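Titin (Homo sapiens, PDB 2J8H) acts as a giant elastic protein of muscle, whose A-band region includes this rigid tandem of immunoglobulin domains. Local coordinates at residues A[50-55]-A[64-69]. Sequence-based numbering, arbitrary orientation.
Sequences LKYRIQ and LIIASV
Arg-53 and Ile-65 exchange both backbone hydrogen bonds of an antiparallel pair, Ile-65 N to Arg-53 O at 2.8 Å and Arg-53 N to Ile-65 O at 3.0 Å, and so set the register of a hairpin between strands 52-57 and 61-66 of the first I-set immunoglobulin domain. Just beyond the paired strands, Ala-67 N donates one more backbone hydrogen bond to Lys-51 O. Ile-54 and Gln-55 extend the sheet in parallel to a second subunit.

The lysine side chain adds a polar closure. With CG anti to the backbone N (chi1 -175°) and a bend at chi2, it runs past Ile-66 CG2 and brings NZ head-on to Ala-67 O, 2.6 Å away, almost in line with the C=O bond. The same ammonium forms a salt bridge with Asp-73; an alanine in place of Lys-51 would probably leave that carboxylate without its mate and Ala-67 O without this donor.

Apolar contacts line one face of the hairpin. Tyr-52 lies alongside Ile-66, CE2 4.0 Å from CG2, while Lys-51 CG sits over the centre of the tyrosine ring. Ile-54 CG1 meets Leu-64 CD1 at 3.7 Å, and both residues reach Trp-38 of the opposing sheet.

On the other face, Ile-65 spreads its branches: CG2 approaches Arg-53 NH2, and CD1 lies above the guanidinium plane, near its rim. A water accepts from Arg-53 NE (3.0 Å) and lies within hydrogen-bonding distance of Ile-65 O.

The hairpin thus exemplifies a division of labour: backbone bonds fix the register, Lys-51 ties the end, and the apolar face of Tyr-52, Ile-54, Leu-64 and Ile-66 packs into the sandwich while aliphatic Ile-65 lies against polar Arg-53.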
ATOM      1  N   LEU A  50      16.994  -2.993   1.771  1.00 47.71           N
ATOM      2  CA  LEU A  50      15.821  -2.845   0.919  1.00 47.65           C
ATOM      3  C   LEU A  50      14.965  -4.097   1.115  1.00 47.76           C
ATOM      4  O   LEU A  50      14.082  -4.124   1.993  1.00 48.86           O
ATOM      5  CB  LEU A  50      16.291  -2.694  -0.519  1.00 48.22           C
ATOM      6  CG  LEU A  50      17.175  -1.445  -0.749  1.00 49.78           C
ATOM      7  CD1 LEU A  50      18.193  -1.724  -1.853  1.00 52.76           C
ATOM      8  CD2 LEU A  50      16.325  -0.235  -1.084  1.00 52.08           C
ATOM      9  N   LYS A  51      15.287  -5.161   0.392  1.00 47.43           N
ATOM     10  CA  LYS A  51      14.549  -6.416   0.530  1.00 47.48           C
ATOM     11  C   LYS A  51      14.707  -6.979   1.921  1.00 47.33           C
ATOM     12  O   LYS A  51      13.750  -7.498   2.479  1.00 47.15           O
ATOM     13  CB  LYS A  51      15.045  -7.463  -0.466  1.00 47.79           C
ATOM     14  CG  LYS A  51      14.241  -8.773  -0.468  1.00 47.69           C
ATOM     15  CD  LYS A  51      12.766  -8.527  -0.827  1.00 48.94           C
ATOM     16  CE  LYS A  51      11.921  -9.823  -0.846  1.00 48.45           C
ATOM     17  NZ  LYS A  51      10.511  -9.473  -1.135  1.00 45.10           N
ATOM     18  N   TYR A  52      15.929  -6.892   2.468  1.00 47.50           N
ATOM     19  CA  TYR A  52      16.253  -7.502   3.760  1.00 47.58           C
ATOM     20  C   TYR A  52      16.895  -6.504   4.693  1.00 47.60           C
ATOM     21  O   TYR A  52      17.882  -5.871   4.329  1.00 47.21           O
ATOM     22  CB  TYR A  52      17.239  -8.649   3.586  1.00 48.19           C
ATOM     23  CG  TYR A  52      16.750  -9.786   2.744  1.00 47.90           C
ATOM     24  CD1 TYR A  52      17.333 -10.057   1.515  1.00 50.08           C
ATOM     25  CD2 TYR A  52      15.720 -10.617   3.183  1.00 48.72           C
ATOM     26  CE1 TYR A  52      16.911 -11.119   0.736  1.00 50.82           C
ATOM     27  CE2 TYR A  52      15.277 -11.693   2.398  1.00 48.64           C
ATOM     28  CZ  TYR A  52      15.882 -11.938   1.183  1.00 49.52           C
ATOM     29  OH  TYR A  52      15.461 -12.973   0.369  1.00 50.75           O
ATOM     30  N   ARG A  53      16.339  -6.385   5.894  1.00 47.54           N
ATOM     31  CA  ARG A  53      16.910  -5.566   6.951  1.00 48.29           C
ATOM     32  C   ARG A  53      17.047  -6.431   8.177  1.00 47.96           C
ATOM     33  O   ARG A  53      16.119  -7.145   8.536  1.00 48.48           O
ATOM     34  CB  ARG A  53      15.987  -4.397   7.289  1.00 47.86           C
ATOM     35  CG  ARG A  53      16.021  -3.270   6.334  1.00 50.24           C
ATOM     36  CD  ARG A  53      14.978  -2.232   6.701  1.00 51.43           C
ATOM     37  NE  ARG A  53      13.688  -2.635   6.180  1.00 55.38           N
ATOM     38  CZ  ARG A  53      12.505  -2.205   6.635  1.00 58.76           C
ATOM     39  NH1 ARG A  53      12.436  -1.348   7.658  1.00 58.49           N
ATOM     40  NH2 ARG A  53      11.374  -2.638   6.048  1.00 58.27           N
ATOM     41  N   ILE A  54      18.196  -6.372   8.819  1.00 48.43           N
ATOM     42  CA  ILE A  54      18.468  -7.175   9.996  1.00 49.13           C
ATOM     43  C   ILE A  54      18.639  -6.202  11.123  1.00 49.98           C
ATOM     44  O   ILE A  54      19.300  -5.176  10.977  1.00 50.96           O
ATOM     45  CB  ILE A  54      19.726  -8.008   9.821  1.00 49.02           C
ATOM     46  CG1 ILE A  54      19.445  -9.117   8.824  1.00 49.39           C
ATOM     47  CG2 ILE A  54      20.202  -8.580  11.200  1.00 49.74           C
ATOM     48  CD1 ILE A  54      20.655  -9.870   8.364  1.00 50.64           C
ATOM     49  N   GLN A  55      18.012  -6.486  12.258  1.00 50.53           N
ATOM     50  CA  GLN A  55      17.981  -5.516  13.339  1.00 49.85           C
ATOM     51  C   GLN A  55      18.184  -6.217  14.665  1.00 49.97           C
ATOM     52  O   GLN A  55      17.806  -7.382  14.833  1.00 50.68           O
ATOM     53  CB  GLN A  55      16.673  -4.764  13.335  1.00 50.13           C
ATOM     54  CG  GLN A  55      16.397  -3.993  12.061  1.00 51.63           C
ATOM     55  CD  GLN A  55      15.177  -3.142  12.150  1.00 51.52           C
ATOM     56  OE1 GLN A  55      14.289  -3.387  12.965  1.00 56.67           O
ATOM     57  NE2 GLN A  55      15.090  -2.143  11.277  1.00 56.64           N
ATOM     58  N   LEU A  64      14.528  -9.994  11.495  1.00 45.66           N
ATOM     59  CA  LEU A  64      14.765  -9.853  10.089  1.00 45.35           C
ATOM     60  C   LEU A  64      13.477  -9.338   9.491  1.00 45.46           C
ATOM     61  O   LEU A  64      12.413  -9.922   9.710  1.00 46.45           O
ATOM     62  CB  LEU A  64      15.102 -11.210   9.496  1.00 45.24           C
ATOM     63  CG  LEU A  64      15.154 -11.298   7.953  1.00 45.12           C
ATOM     64  CD1 LEU A  64      16.342 -10.542   7.408  1.00 44.12           C
ATOM     65  CD2 LEU A  64      15.196 -12.791   7.541  1.00 46.16           C
ATOM     66  N   ILE A  65      13.562  -8.256   8.737  1.00 45.21           N
ATOM     67  CA  ILE A  65      12.435  -7.741   8.006  1.00 45.39           C
ATOM     68  C   ILE A  65      12.631  -8.034   6.525  1.00 45.77           C
ATOM     69  O   ILE A  65      13.616  -7.610   5.927  1.00 44.68           O
ATOM     70  CB  ILE A  65      12.258  -6.214   8.200  1.00 45.30           C
ATOM     71  CG1 ILE A  65      12.290  -5.855   9.697  1.00 45.75           C
ATOM     72  CG2 ILE A  65      10.931  -5.728   7.542  1.00 44.83           C
ATOM     73  CD1 ILE A  65      12.426  -4.349   9.989  1.00 46.08           C
ATOM     74  N   ILE A  66      11.667  -8.761   5.947  1.00 45.80           N
ATOM     75  CA  ILE A  66      11.635  -9.064   4.520  1.00 45.70           C
ATOM     76  C   ILE A  66      10.554  -8.206   3.940  1.00 45.88           C
ATOM     77  O   ILE A  66       9.397  -8.384   4.272  1.00 45.23           O
ATOM     78  CB  ILE A  66      11.284 -10.539   4.251  1.00 45.86           C
ATOM     79  CG1 ILE A  66      12.194 -11.448   5.079  1.00 45.58           C
ATOM     80  CG2 ILE A  66      11.378 -10.868   2.770  1.00 44.99           C
ATOM     81  CD1 ILE A  66      11.769 -12.897   5.087  1.00 47.59           C
ATOM     82  N   ALA A  67      10.938  -7.294   3.054  1.00 45.94           N
ATOM     83  CA  ALA A  67      10.015  -6.328   2.528  1.00 46.62           C
ATOM     84  C   ALA A  67       9.159  -6.923   1.450  1.00 47.56           C
ATOM     85  O   ALA A  67       9.622  -7.751   0.641  1.00 47.55           O
ATOM     86  CB  ALA A  67      10.760  -5.119   1.975  1.00 46.38           C
ATOM     87  N   SER A  68       7.903  -6.471   1.417  1.00 48.22           N
ATOM     88  CA  SER A  68       7.074  -6.663   0.258  1.00 48.93           C
ATOM     89  C   SER A  68       7.122  -8.096  -0.231  1.00 47.87           C
ATOM     90  O   SER A  68       7.647  -8.396  -1.317  1.00 47.12           O
ATOM     91  CB  SER A  68       7.516  -5.697  -0.845  1.00 50.23           C
ATOM     92  OG  SER A  68       7.247  -4.357  -0.449  1.00 53.36           O
ATOM     93  N   VAL A  69       6.588  -8.987   0.595  1.00 47.03           N
ATOM     94  CA  VAL A  69       6.747 -10.402   0.344  1.00 46.57           C
ATOM     95  C   VAL A  69       5.992 -10.869  -0.889  1.00 46.97           C
ATOM     96  O   VAL A  69       4.890 -10.405  -1.172  1.00 47.09           O
ATOM     97  CB  VAL A  69       6.416 -11.265   1.585  1.00 46.73           C
ATOM     98  CG1 VAL A  69       7.409 -10.972   2.661  1.00 45.45           C
ATOM     99  CG2 VAL A  69       4.985 -11.046   2.076  1.00 47.07           C
TER
HETATM  100  O   HOH W   1      13.271  -5.134   4.662  1.00 41.83           O